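PDB 1TWI: diaminopimelate decarboxylase, which decarboxylates meso-diaminopimelate to L-lysine, the last step of lysine biosynthesis, as a pyridoxal phosphate-dependent homodimer. Local coordinates for residues D326-H337 and I381-I389; L32-N43 and S294-L303. All blocks are in the same frame, centred on the assembly; numbering follows the deposited sequence.

Interaction 1. Residues D326-H337 and I381-I389; sequences DMMRPAMYEAYH and IFDVGAYGI. With PLP (pyridoxal-5'-phosphate), chain E.
His337 reaches across to the loop that follows strand 378-382 and packs beside Met327 against it. The site lies in the beta domain of this fold-type III decarboxylase, where that loop runs from the mixed sheet to the cofactor. The tight part is centred on the imidazole. ND1 of His337 donates to Phe382 O at 2.9 Å, with the carbonyl only 7° out of the ring plane. This in-plane bond, nearly along the C=O axis, fixes the turn of the ring about chi2. CE1 of His337 lies 3.2 Å from Asp383 O at the same edge. Met327 CE sits over the centre of one ring face, 3.7 Å above the plane. CG of Met327 lies anti to its backbone N (chi1 -153°), and bends at chi2 and chi3 fold the chain back to the ring. The same methyl touches Val384 CG1 at 3.6 Å, the two side chains crossing at about a right angle, and meets Ile381 CG2 more loosely. Met327 SD also takes a weak capping bond from Arg329 N.

The other side is looser and leads to the active site. A water bridges the two backbones, accepting from Met328 N and donating to Tyr387 O and Gly388 O. The CG of Arg329 rests on Tyr387 O at 3.6 Å. Arg329, Tyr333 and Tyr387 all line the pocket of bound lysine. Met328 and Met332 pack on Met332 and Met328 of the second subunit. Ser213, Gly250, Gly292 and Arg293 also hold the cofactor. Tyr387 meets the phosphate with its ring edge, and its OH donates to PLP O2P at 2.6 Å.

Interaction 2. Residues L32-N43 and S294-L303; sequences LYVMSEEQIKIN and SLVATAGYLL
Tyr33 and Leu302 face each other as a non-hydrogen-bonded pair in an antiparallel ladder of strands 32-36 and 300-303. The ladder belongs to the mixed sheet of the beta domain. Beyond it, helix 37-58 packs on the end of helix 293-296. Leu302 CD1 lies over one face of the Tyr33 ring. This CH-pi contact is 4.0 Å from CD1 to the ring centroid, 13° off the normal. On the other face of the sheet, Val34 CG2 meets Leu303 CD1 at 3.8 Å.

Met35 is bent at chi2 and chi3, which curls SD back over Gly300, 3.5 Å from its CA. The strand pairing ends with Ser36 N donating to Ala299 O. Ser36 then N-caps the helix: its OG accepts from Gln39 N and also bonds Asp17. Ala299 CB fits closely against Ile40 CG1, at 3.5 Å.

Asn43, two turns into helix 37-58, bonds the other segment. CG lies anti to the carbonyl carbon (chi1 -67°), which aims the amide at residues 295-298. ND2 donates to Leu295 O at 3.1 Å, from above the carbonyl plane. The same nitrogen donates to Thr298 OG1 at 2.8 Å, close to the amide plane.

The centres of the two interactions are 13 Å apart, and they touch. Interaction 2 closes first along the chain, and interaction 1 follows in series. They share the mixed sheet, in which strand 300-311 lies between strands 32-36 and 378-382. Ile381 N probably bonds Leu302 O, joining the two contacts strand to strand. Tyr33 of interaction 2 also points into interaction 1: its OH lies against Asp326 O, probably as a hydrogen bond, though the modelled distance is doubtfully short. Residues 32-43 and 294-303 thus join the sheet to helix 37-58 and to helix 293-296, which follows the barrel strand 286-289, while the loop after strand 378-382 leads from that sheet to the cofactor phosphate.

Interaction 1. Residues D326-H337 and I381-I389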
loop_
_atom_site.group_PDB
_atom_site.type_symbol
_atom_site.label_atom_id
_atom_site.label_comp_id
_atom_site.label_asym_id
_atom_site.label_seq_id
_atom_site.Cartn_x
_atom_site.Cartn_y
_atom_site.Cartn_z
ATOM N N ASP A 326 -1.621 6.173 -5.803
ATOM C CA ASP A 326 -1.611 7.592 -5.353
ATOM C C ASP A 326 -2.367 7.779 -4.011
ATOM O O ASP A 326 -2.046 8.686 -3.217
ATOM C CB ASP A 326 -2.314 8.509 -6.390
ATOM C CG ASP A 326 -1.713 8.387 -7.793
ATOM O OD1 ASP A 326 -0.489 8.596 -7.927
ATOM O OD2 ASP A 326 -2.462 8.088 -8.746
ATOM N N MET A 327 -3.385 6.954 -3.789
ATOM C CA MET A 327 -4.253 7.096 -2.623
ATOM C C MET A 327 -4.901 5.729 -2.441
ATOM O O MET A 327 -5.817 5.351 -3.177
ATOM C CB MET A 327 -5.300 8.155 -2.916
ATOM C CG MET A 327 -5.818 8.852 -1.638
ATOM S SD MET A 327 -7.065 7.896 -0.719
ATOM C CE MET A 327 -8.602 8.166 -1.803
ATOM N N MET A 328 -4.406 5.003 -1.449
ATOM C CA MET A 328 -4.792 3.623 -1.205
ATOM C C MET A 328 -6.038 3.350 -0.376
ATOM O O MET A 328 -6.425 2.173 -0.266
ATOM C CB MET A 328 -3.632 2.907 -0.504
ATOM C CG MET A 328 -2.354 2.805 -1.357
ATOM S SD MET A 328 -2.565 1.407 -2.523
ATOM C CE MET A 328 -2.150 0.082 -1.328
ATOM N N ARG A 329 -6.671 4.378 0.189
ATOM C CA ARG A 329 -7.786 4.075 1.122
ATOM C C ARG A 329 -8.948 3.270 0.560
ATOM O O ARG A 329 -9.360 2.284 1.167
ATOM C CB ARG A 329 -8.343 5.334 1.822
ATOM C CG ARG A 329 -7.384 6.098 2.712
ATOM C CD ARG A 329 -8.240 7.107 3.550
ATOM N NE ARG A 329 -8.953 6.421 4.615
ATOM C CZ ARG A 329 -10.270 6.421 4.830
ATOM N NH1 ARG A 329 -11.137 7.068 4.071
ATOM N NH2 ARG A 329 -10.721 5.747 5.874
ATOM N N PRO A 330 -9.509 3.685 -0.583
ATOM C CA PRO A 330 -10.627 2.877 -1.110
ATOM C C PRO A 330 -10.225 1.441 -1.474
ATOM O O PRO A 330 -10.932 0.485 -1.100
ATOM C CB PRO A 330 -11.100 3.661 -2.339
ATOM C CG PRO A 330 -10.721 5.134 -1.997
ATOM C CD PRO A 330 -9.312 4.918 -1.376
ATOM N N ALA A 331 -9.114 1.261 -2.197
ATOM C CA ALA A 331 -8.695 -0.085 -2.564
ATOM C C ALA A 331 -8.400 -1.011 -1.375
ATOM O O ALA A 331 -8.754 -2.208 -1.366
ATOM C CB ALA A 331 -7.483 -0.023 -3.507
ATOM N N MET A 332 -7.797 -0.448 -0.345
ATOM C CA MET A 332 -7.424 -1.182 0.825
ATOM C C MET A 332 -8.521 -1.432 1.870
ATOM O O MET A 332 -8.557 -2.501 2.488
ATOM C CB MET A 332 -6.287 -0.416 1.479
ATOM C CG MET A 332 -5.533 -1.145 2.504
ATOM S SD MET A 332 -3.908 -0.327 2.557
ATOM C CE MET A 332 -3.318 -1.181 4.045
ATOM N N TYR A 333 -9.410 -0.455 2.066
ATOM C CA TYR A 333 -10.404 -0.574 3.116
ATOM C C TYR A 333 -11.833 -0.443 2.627
ATOM O O TYR A 333 -12.750 -0.483 3.438
ATOM C CB TYR A 333 -10.175 0.529 4.189
ATOM C CG TYR A 333 -8.750 0.692 4.750
ATOM C CD1 TYR A 333 -8.250 -0.159 5.752
ATOM C CD2 TYR A 333 -7.903 1.705 4.281
ATOM C CE1 TYR A 333 -6.931 -0.004 6.270
ATOM C CE2 TYR A 333 -6.577 1.868 4.793
ATOM C CZ TYR A 333 -6.111 1.009 5.782
ATOM O OH TYR A 333 -4.830 1.171 6.307
ATOM N N GLU A 334 -11.998 -0.285 1.319
ATOM C CA GLU A 334 -13.281 -0.047 0.669
ATOM C C GLU A 334 -13.885 1.182 1.328
ATOM O O GLU A 334 -15.093 1.322 1.468
ATOM C CB GLU A 334 -14.226 -1.246 0.797
ATOM C CG GLU A 334 -14.605 -1.749 -0.594
ATOM C CD GLU A 334 -15.472 -2.997 -0.569
ATOM O OE1 GLU A 334 -16.723 -2.851 -0.463
ATOM O OE2 GLU A 334 -14.890 -4.121 -0.639
ATOM N N ALA A 335 -13.010 2.093 1.712
ATOM C CA ALA A 335 -13.422 3.297 2.398
ATOM C C ALA A 335 -14.078 4.354 1.493
ATOM O O ALA A 335 -13.663 4.583 0.319
ATOM C CB ALA A 335 -12.204 3.881 3.119
ATOM N N TYR A 336 -15.083 5.019 2.058
ATOM C CA TYR A 336 -15.793 6.062 1.345
ATOM C C TYR A 336 -15.140 7.471 1.363
ATOM O O TYR A 336 -14.787 8.002 2.429
ATOM C CB TYR A 336 -17.245 6.174 1.902
ATOM C CG TYR A 336 -18.124 7.140 1.124
ATOM C CD1 TYR A 336 -18.082 8.519 1.362
ATOM C CD2 TYR A 336 -18.962 6.674 0.097
ATOM C CE1 TYR A 336 -18.862 9.420 0.566
ATOM C CE2 TYR A 336 -19.725 7.541 -0.678
ATOM C CZ TYR A 336 -19.670 8.905 -0.445
ATOM O OH TYR A 336 -20.423 9.746 -1.251
ATOM N N HIS A 337 -14.994 8.059 0.163
ATOM C CA HIS A 337 -14.549 9.440 -0.004
ATOM C C HIS A 337 -15.567 10.101 -0.947
ATOM O O HIS A 337 -15.996 9.484 -1.891
ATOM C CB HIS A 337 -13.171 9.586 -0.661
ATOM C CG HIS A 337 -12.042 9.123 0.207
ATOM N ND1 HIS A 337 -11.207 9.993 0.884
ATOM C CD2 HIS A 337 -11.624 7.873 0.516
ATOM C CE1 HIS A 337 -10.319 9.290 1.573
ATOM N NE2 HIS A 337 -10.554 8.001 1.368
ATOM N N ILE A 381 -11.356 14.170 -5.409
ATOM C CA ILE A 381 -11.685 13.163 -4.404
ATOM C C ILE A 381 -11.354 13.868 -3.110
ATOM O O ILE A 381 -10.197 14.262 -2.849
ATOM C CB ILE A 381 -10.786 11.909 -4.595
ATOM C CG1 ILE A 381 -11.062 11.297 -5.990
ATOM C CG2 ILE A 381 -11.097 10.838 -3.482
ATOM C CD1 ILE A 381 -9.816 10.371 -6.500
ATOM N N PHE A 382 -12.372 14.022 -2.271
ATOM C CA PHE A 382 -12.218 14.729 -1.000
ATOM C C PHE A 382 -11.564 13.977 0.146
ATOM O O PHE A 382 -11.587 12.762 0.200
ATOM C CB PHE A 382 -13.587 15.137 -0.437
ATOM C CG PHE A 382 -14.198 16.362 -1.088
ATOM C CD1 PHE A 382 -14.062 16.579 -2.469
ATOM C CD2 PHE A 382 -14.962 17.240 -0.336
ATOM C CE1 PHE A 382 -14.707 17.665 -3.080
ATOM C CE2 PHE A 382 -15.628 18.350 -0.926
ATOM C CZ PHE A 382 -15.494 18.548 -2.299
ATOM N N ASP A 383 -11.010 14.760 1.067
ATOM C CA ASP A 383 -10.549 14.268 2.351
ATOM C C ASP A 383 -9.428 13.228 2.231
ATOM O O ASP A 383 -9.492 12.154 2.814
ATOM C CB ASP A 383 -11.778 13.687 3.062
ATOM C CG ASP A 383 -12.891 14.727 3.242
ATOM O OD1 ASP A 383 -12.557 15.866 3.657
ATOM O OD2 ASP A 383 -14.083 14.438 2.974
ATOM N N VAL A 384 -8.406 13.577 1.477
ATOM C CA VAL A 384 -7.286 12.665 1.295
ATOM C C VAL A 384 -6.016 13.232 1.936
ATOM O O VAL A 384 -4.894 12.823 1.585
ATOM C CB VAL A 384 -7.029 12.470 -0.185
ATOM C CG1 VAL A 384 -8.155 11.628 -0.848
ATOM C CG2 VAL A 384 -6.894 13.897 -0.883
ATOM N N GLY A 385 -6.159 14.223 2.826
ATOM C CA GLY A 385 -4.951 14.777 3.466
ATOM C C GLY A 385 -4.212 13.848 4.440
ATOM O O GLY A 385 -3.049 14.071 4.766
ATOM N N ALA A 386 -4.900 12.809 4.903
ATOM C CA ALA A 386 -4.351 11.843 5.874
ATOM C C ALA A 386 -4.372 10.433 5.275
ATOM O O ALA A 386 -5.368 10.042 4.694
ATOM C CB ALA A 386 -5.212 11.861 7.185
ATOM N N TYR A 387 -3.285 9.690 5.424
ATOM C CA TYR A 387 -3.141 8.322 4.907
ATOM C C TYR A 387 -3.429 8.372 3.433
ATOM O O TYR A 387 -4.112 7.516 2.896
ATOM C CB TYR A 387 -4.110 7.389 5.615
ATOM C CG TYR A 387 -3.947 7.538 7.131
ATOM C CD1 TYR A 387 -2.809 7.078 7.769
ATOM C CD2 TYR A 387 -4.888 8.228 7.879
ATOM C CE1 TYR A 387 -2.599 7.309 9.163
ATOM C CE2 TYR A 387 -4.724 8.476 9.248
ATOM C CZ TYR A 387 -3.571 8.015 9.894
ATOM O OH TYR A 387 -3.406 8.260 11.242
ATOM N N GLY A 388 -2.953 9.444 2.821
ATOM C CA GLY A 388 -3.078 9.599 1.385
ATOM C C GLY A 388 -1.675 9.499 0.823
ATOM O O GLY A 388 -1.201 8.407 0.462
ATOM N N ILE A 389 -0.961 10.621 0.751
ATOM C CA ILE A 389 0.402 10.538 0.231
ATOM C C ILE A 389 1.218 9.662 1.199
ATOM O O ILE A 389 2.148 8.978 0.776
ATOM C CB ILE A 389 1.023 11.962 0.064
ATOM C CG1 ILE A 389 2.322 11.895 -0.780
ATOM C CG2 ILE A 389 1.379 12.578 1.455
ATOM C CD1 ILE A 389 2.063 11.609 -2.312
HETATM N N1 PLP E . -1.357 7.825 18.148
HETATM C C2 PLP E . -1.015 6.522 17.836
HETATM C C2A PLP E . -0.217 5.742 18.908
HETATM C C3 PLP E . -1.388 6.038 16.584
HETATM O O3 PLP E . -1.035 4.756 16.310
HETATM C C4 PLP E . -2.107 6.764 15.671
HETATM C C4A PLP E . -2.477 6.117 14.294
HETATM O O4A PLP E . -1.897 5.117 14.009
HETATM C C5 PLP E . -2.465 8.095 15.983
HETATM C C6 PLP E . -2.084 8.573 17.226
HETATM C C5A PLP E . -3.261 9.051 15.106
HETATM O O4P PLP E . -4.569 8.520 14.767
HETATM P P PLP E . -5.632 9.387 13.972
HETATM O O1P PLP E . -6.778 8.471 13.827
HETATM O O2P PLP E . -4.987 9.701 12.652
HETATM O O3P PLP E . -5.948 10.572 14.767
HETATM O O HOH W 1 -2.893 6.377 0.559
#

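Interaction 2. Residues L32-N43 and S294-L303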
loop_
_atom_site.group_PDB
_atom_site.type_symbol
_atom_site.label_atom_id
_atom_site.label_comp_id
_atom_site.label_asym_id
_atom_site.label_seq_id
_atom_site.Cartn_x
_atom_site.Cartn_y
_atom_site.Cartn_z
ATOM N N LEU A 32 -3.092 15.036 -8.996
ATOM C CA LEU A 32 -2.491 16.068 -8.139
ATOM C C LEU A 32 -3.131 16.160 -6.739
ATOM O O LEU A 32 -4.346 16.270 -6.638
ATOM C CB LEU A 32 -2.687 17.460 -8.810
ATOM C CG LEU A 32 -2.106 18.715 -8.161
ATOM C CD1 LEU A 32 -0.600 18.664 -8.387
ATOM C CD2 LEU A 32 -2.642 20.012 -8.817
ATOM N N TYR A 33 -2.323 16.178 -5.686
ATOM C CA TYR A 33 -2.840 16.388 -4.329
ATOM C C TYR A 33 -2.815 17.894 -4.106
ATOM O O TYR A 33 -1.817 18.573 -4.459
ATOM C CB TYR A 33 -1.917 15.776 -3.270
ATOM C CG TYR A 33 -2.230 14.325 -2.937
ATOM C CD1 TYR A 33 -3.214 14.007 -1.998
ATOM C CD2 TYR A 33 -1.537 13.281 -3.524
ATOM C CE1 TYR A 33 -3.487 12.698 -1.647
ATOM C CE2 TYR A 33 -1.819 11.926 -3.180
ATOM C CZ TYR A 33 -2.802 11.668 -2.234
ATOM O OH TYR A 33 -3.125 10.386 -1.822
ATOM N N VAL A 34 -3.886 18.441 -3.532
ATOM C CA VAL A 34 -3.901 19.877 -3.207
ATOM C C VAL A 34 -4.146 19.894 -1.668
ATOM O O VAL A 34 -5.142 19.331 -1.157
ATOM C CB VAL A 34 -5.067 20.614 -3.941
ATOM C CG1 VAL A 34 -5.105 22.157 -3.563
ATOM C CG2 VAL A 34 -4.889 20.445 -5.479
ATOM N N MET A 35 -3.279 20.561 -0.935
ATOM C CA MET A 35 -3.426 20.637 0.500
ATOM C C MET A 35 -3.757 22.066 0.814
ATOM O O MET A 35 -3.004 22.959 0.403
ATOM C CB MET A 35 -2.100 20.259 1.196
ATOM C CG MET A 35 -1.771 18.742 1.051
ATOM S SD MET A 35 -3.013 17.651 1.919
ATOM C CE MET A 35 -2.665 17.967 3.590
ATOM N N SER A 36 -4.844 22.294 1.560
ATOM C CA SER A 36 -5.256 23.677 1.939
ATOM C C SER A 36 -4.565 24.080 3.246
ATOM O O SER A 36 -4.809 23.491 4.331
ATOM C CB SER A 36 -6.790 23.760 2.148
ATOM O OG SER A 36 -7.129 25.009 2.750
ATOM N N GLU A 37 -3.699 25.087 3.161
ATOM C CA GLU A 37 -2.999 25.541 4.344
ATOM C C GLU A 37 -3.997 26.104 5.345
ATOM O O GLU A 37 -3.890 25.845 6.540
ATOM C CB GLU A 37 -1.986 26.630 3.971
ATOM C CG GLU A 37 -1.289 27.261 5.188
ATOM C CD GLU A 37 -0.248 28.258 4.713
ATOM O OE1 GLU A 37 0.926 27.884 4.586
ATOM O OE2 GLU A 37 -0.599 29.404 4.405
ATOM N N GLU A 38 -4.970 26.885 4.879
ATOM C CA GLU A 38 -5.952 27.445 5.831
ATOM C C GLU A 38 -6.801 26.326 6.485
ATOM O O GLU A 38 -7.150 26.417 7.657
ATOM C CB GLU A 38 -6.867 28.458 5.094
ATOM C CG GLU A 38 -7.982 29.113 5.934
ATOM C CD GLU A 38 -7.491 30.005 7.090
ATOM O OE1 GLU A 38 -6.321 30.471 7.094
ATOM O OE2 GLU A 38 -8.320 30.251 8.001
ATOM N N GLN A 39 -7.183 25.295 5.741
ATOM C CA GLN A 39 -7.959 24.245 6.394
ATOM C C GLN A 39 -7.130 23.587 7.557
ATOM O O GLN A 39 -7.690 23.211 8.606
ATOM C CB GLN A 39 -8.356 23.143 5.381
ATOM C CG GLN A 39 -9.250 22.083 6.019
ATOM C CD GLN A 39 -10.587 22.697 6.457
ATOM O OE1 GLN A 39 -10.891 22.829 7.669
ATOM N NE2 GLN A 39 -11.361 23.125 5.483
ATOM N N ILE A 40 -5.818 23.389 7.352
ATOM C CA ILE A 40 -4.994 22.818 8.419
ATOM C C ILE A 40 -4.983 23.781 9.614
ATOM O O ILE A 40 -5.089 23.341 10.788
ATOM C CB ILE A 40 -3.521 22.534 7.953
ATOM C CG1 ILE A 40 -3.525 21.442 6.873
ATOM C CG2 ILE A 40 -2.655 22.063 9.160
ATOM C CD1 ILE A 40 -2.174 21.182 6.199
ATOM N N LYS A 41 -4.857 25.084 9.355
ATOM C CA LYS A 41 -4.868 26.042 10.479
ATOM C C LYS A 41 -6.205 25.991 11.187
ATOM O O LYS A 41 -6.263 26.058 12.432
ATOM C CB LYS A 41 -4.642 27.495 10.010
ATOM C CG LYS A 41 -3.247 27.735 9.347
ATOM C CD LYS A 41 -3.118 29.260 9.039
ATOM C CE LYS A 41 -2.123 29.500 7.956
ATOM N NZ LYS A 41 -0.771 29.038 8.371
ATOM N N ILE A 42 -7.271 25.882 10.421
ATOM C CA ILE A 42 -8.612 25.778 11.068
ATOM C C ILE A 42 -8.728 24.513 11.930
ATOM O O ILE A 42 -9.199 24.561 13.092
ATOM C CB ILE A 42 -9.728 25.736 10.000
ATOM C CG1 ILE A 42 -9.870 27.156 9.415
ATOM C CG2 ILE A 42 -11.058 25.145 10.640
ATOM C CD1 ILE A 42 -10.666 27.239 8.114
ATOM N N ASN A 43 -8.285 23.377 11.383
ATOM C CA ASN A 43 -8.408 22.128 12.160
ATOM C C ASN A 43 -7.572 22.195 13.447
ATOM O O ASN A 43 -8.012 21.756 14.512
ATOM C CB ASN A 43 -7.978 20.911 11.286
ATOM C CG ASN A 43 -8.936 20.660 10.117
ATOM O OD1 ASN A 43 -10.054 21.204 10.089
ATOM N ND2 ASN A 43 -8.513 19.839 9.141
ATOM N N SER A 294 -7.646 13.889 12.110
ATOM C CA SER A 294 -8.425 15.098 12.378
ATOM C C SER A 294 -7.696 16.449 12.239
ATOM O O SER A 294 -8.325 17.526 12.386
ATOM C CB SER A 294 -9.162 14.994 13.747
ATOM O OG SER A 294 -8.249 14.804 14.805
ATOM N N LEU A 295 -6.375 16.426 12.003
ATOM C CA LEU A 295 -5.713 17.688 11.693
ATOM C C LEU A 295 -5.542 17.886 10.194
ATOM O O LEU A 295 -5.600 19.020 9.724
ATOM C CB LEU A 295 -4.301 17.815 12.277
ATOM C CG LEU A 295 -4.327 18.058 13.790
ATOM C CD1 LEU A 295 -2.926 18.147 14.269
ATOM C CD2 LEU A 295 -5.120 19.354 14.103
ATOM N N VAL A 296 -5.295 16.817 9.440
ATOM C CA VAL A 296 -5.018 17.028 8.034
ATOM C C VAL A 296 -5.932 16.442 6.974
ATOM O O VAL A 296 -5.887 16.886 5.837
ATOM C CB VAL A 296 -3.533 16.591 7.706
ATOM C CG1 VAL A 296 -2.547 17.407 8.595
ATOM C CG2 VAL A 296 -3.321 15.043 7.987
ATOM N N ALA A 297 -6.762 15.462 7.325
ATOM C CA ALA A 297 -7.561 14.816 6.308
ATOM C C ALA A 297 -8.412 15.734 5.461
ATOM O O ALA A 297 -8.363 15.645 4.232
ATOM C CB ALA A 297 -8.500 13.711 6.962
ATOM N N THR A 298 -9.206 16.586 6.115
ATOM C CA THR A 298 -10.126 17.468 5.370
ATOM C C THR A 298 -9.409 18.583 4.593
ATOM O O THR A 298 -10.046 19.312 3.852
ATOM C CB THR A 298 -11.155 18.153 6.337
ATOM O OG1 THR A 298 -10.460 18.888 7.321
ATOM C CG2 THR A 298 -12.028 17.101 7.025
ATOM N N ALA A 299 -8.093 18.739 4.788
ATOM C CA ALA A 299 -7.361 19.770 4.064
ATOM C C ALA A 299 -6.875 19.260 2.680
ATOM O O ALA A 299 -6.422 20.065 1.847
ATOM C CB ALA A 299 -6.114 20.234 4.895
ATOM N N GLY A 300 -6.977 17.962 2.450
ATOM C CA GLY A 300 -6.462 17.381 1.191
ATOM C C GLY A 300 -7.464 16.958 0.144
ATOM O O GLY A 300 -8.498 16.355 0.475
ATOM N N TYR A 301 -7.187 17.292 -1.118
ATOM C CA TYR A 301 -8.081 16.920 -2.217
ATOM C C TYR A 301 -7.192 16.304 -3.267
ATOM O O TYR A 301 -6.087 16.772 -3.449
ATOM C CB TYR A 301 -8.761 18.167 -2.812
ATOM C CG TYR A 301 -9.593 18.876 -1.739
ATOM C CD1 TYR A 301 -8.969 19.707 -0.814
ATOM C CD2 TYR A 301 -10.990 18.619 -1.592
ATOM C CE1 TYR A 301 -9.662 20.266 0.240
ATOM C CE2 TYR A 301 -11.728 19.201 -0.523
ATOM C CZ TYR A 301 -11.039 20.016 0.385
ATOM O OH TYR A 301 -11.660 20.556 1.494
ATOM N N LEU A 302 -7.672 15.252 -3.938
ATOM C CA LEU A 302 -6.896 14.634 -5.006
ATOM C C LEU A 302 -7.631 14.838 -6.347
ATOM O O LEU A 302 -8.782 14.380 -6.509
ATOM C CB LEU A 302 -6.711 13.133 -4.739
ATOM C CG LEU A 302 -5.970 12.309 -5.818
ATOM C CD1 LEU A 302 -4.553 12.868 -6.077
ATOM C CD2 LEU A 302 -5.922 10.878 -5.354
ATOM N N LEU A 303 -6.960 15.516 -7.291
ATOM C CA LEU A 303 -7.548 15.785 -8.603
ATOM C C LEU A 303 -7.046 14.762 -9.601
ATOM O O LEU A 303 -5.852 14.452 -9.651
ATOM C CB LEU A 303 -7.145 17.203 -9.091
ATOM C CG LEU A 303 -7.346 18.309 -8.041
ATOM C CD1 LEU A 303 -6.932 19.703 -8.600
ATOM C CD2 LEU A 303 -8.799 18.313 -7.602
HETATM O O HOH W 2 -12.302 20.197 9.029
#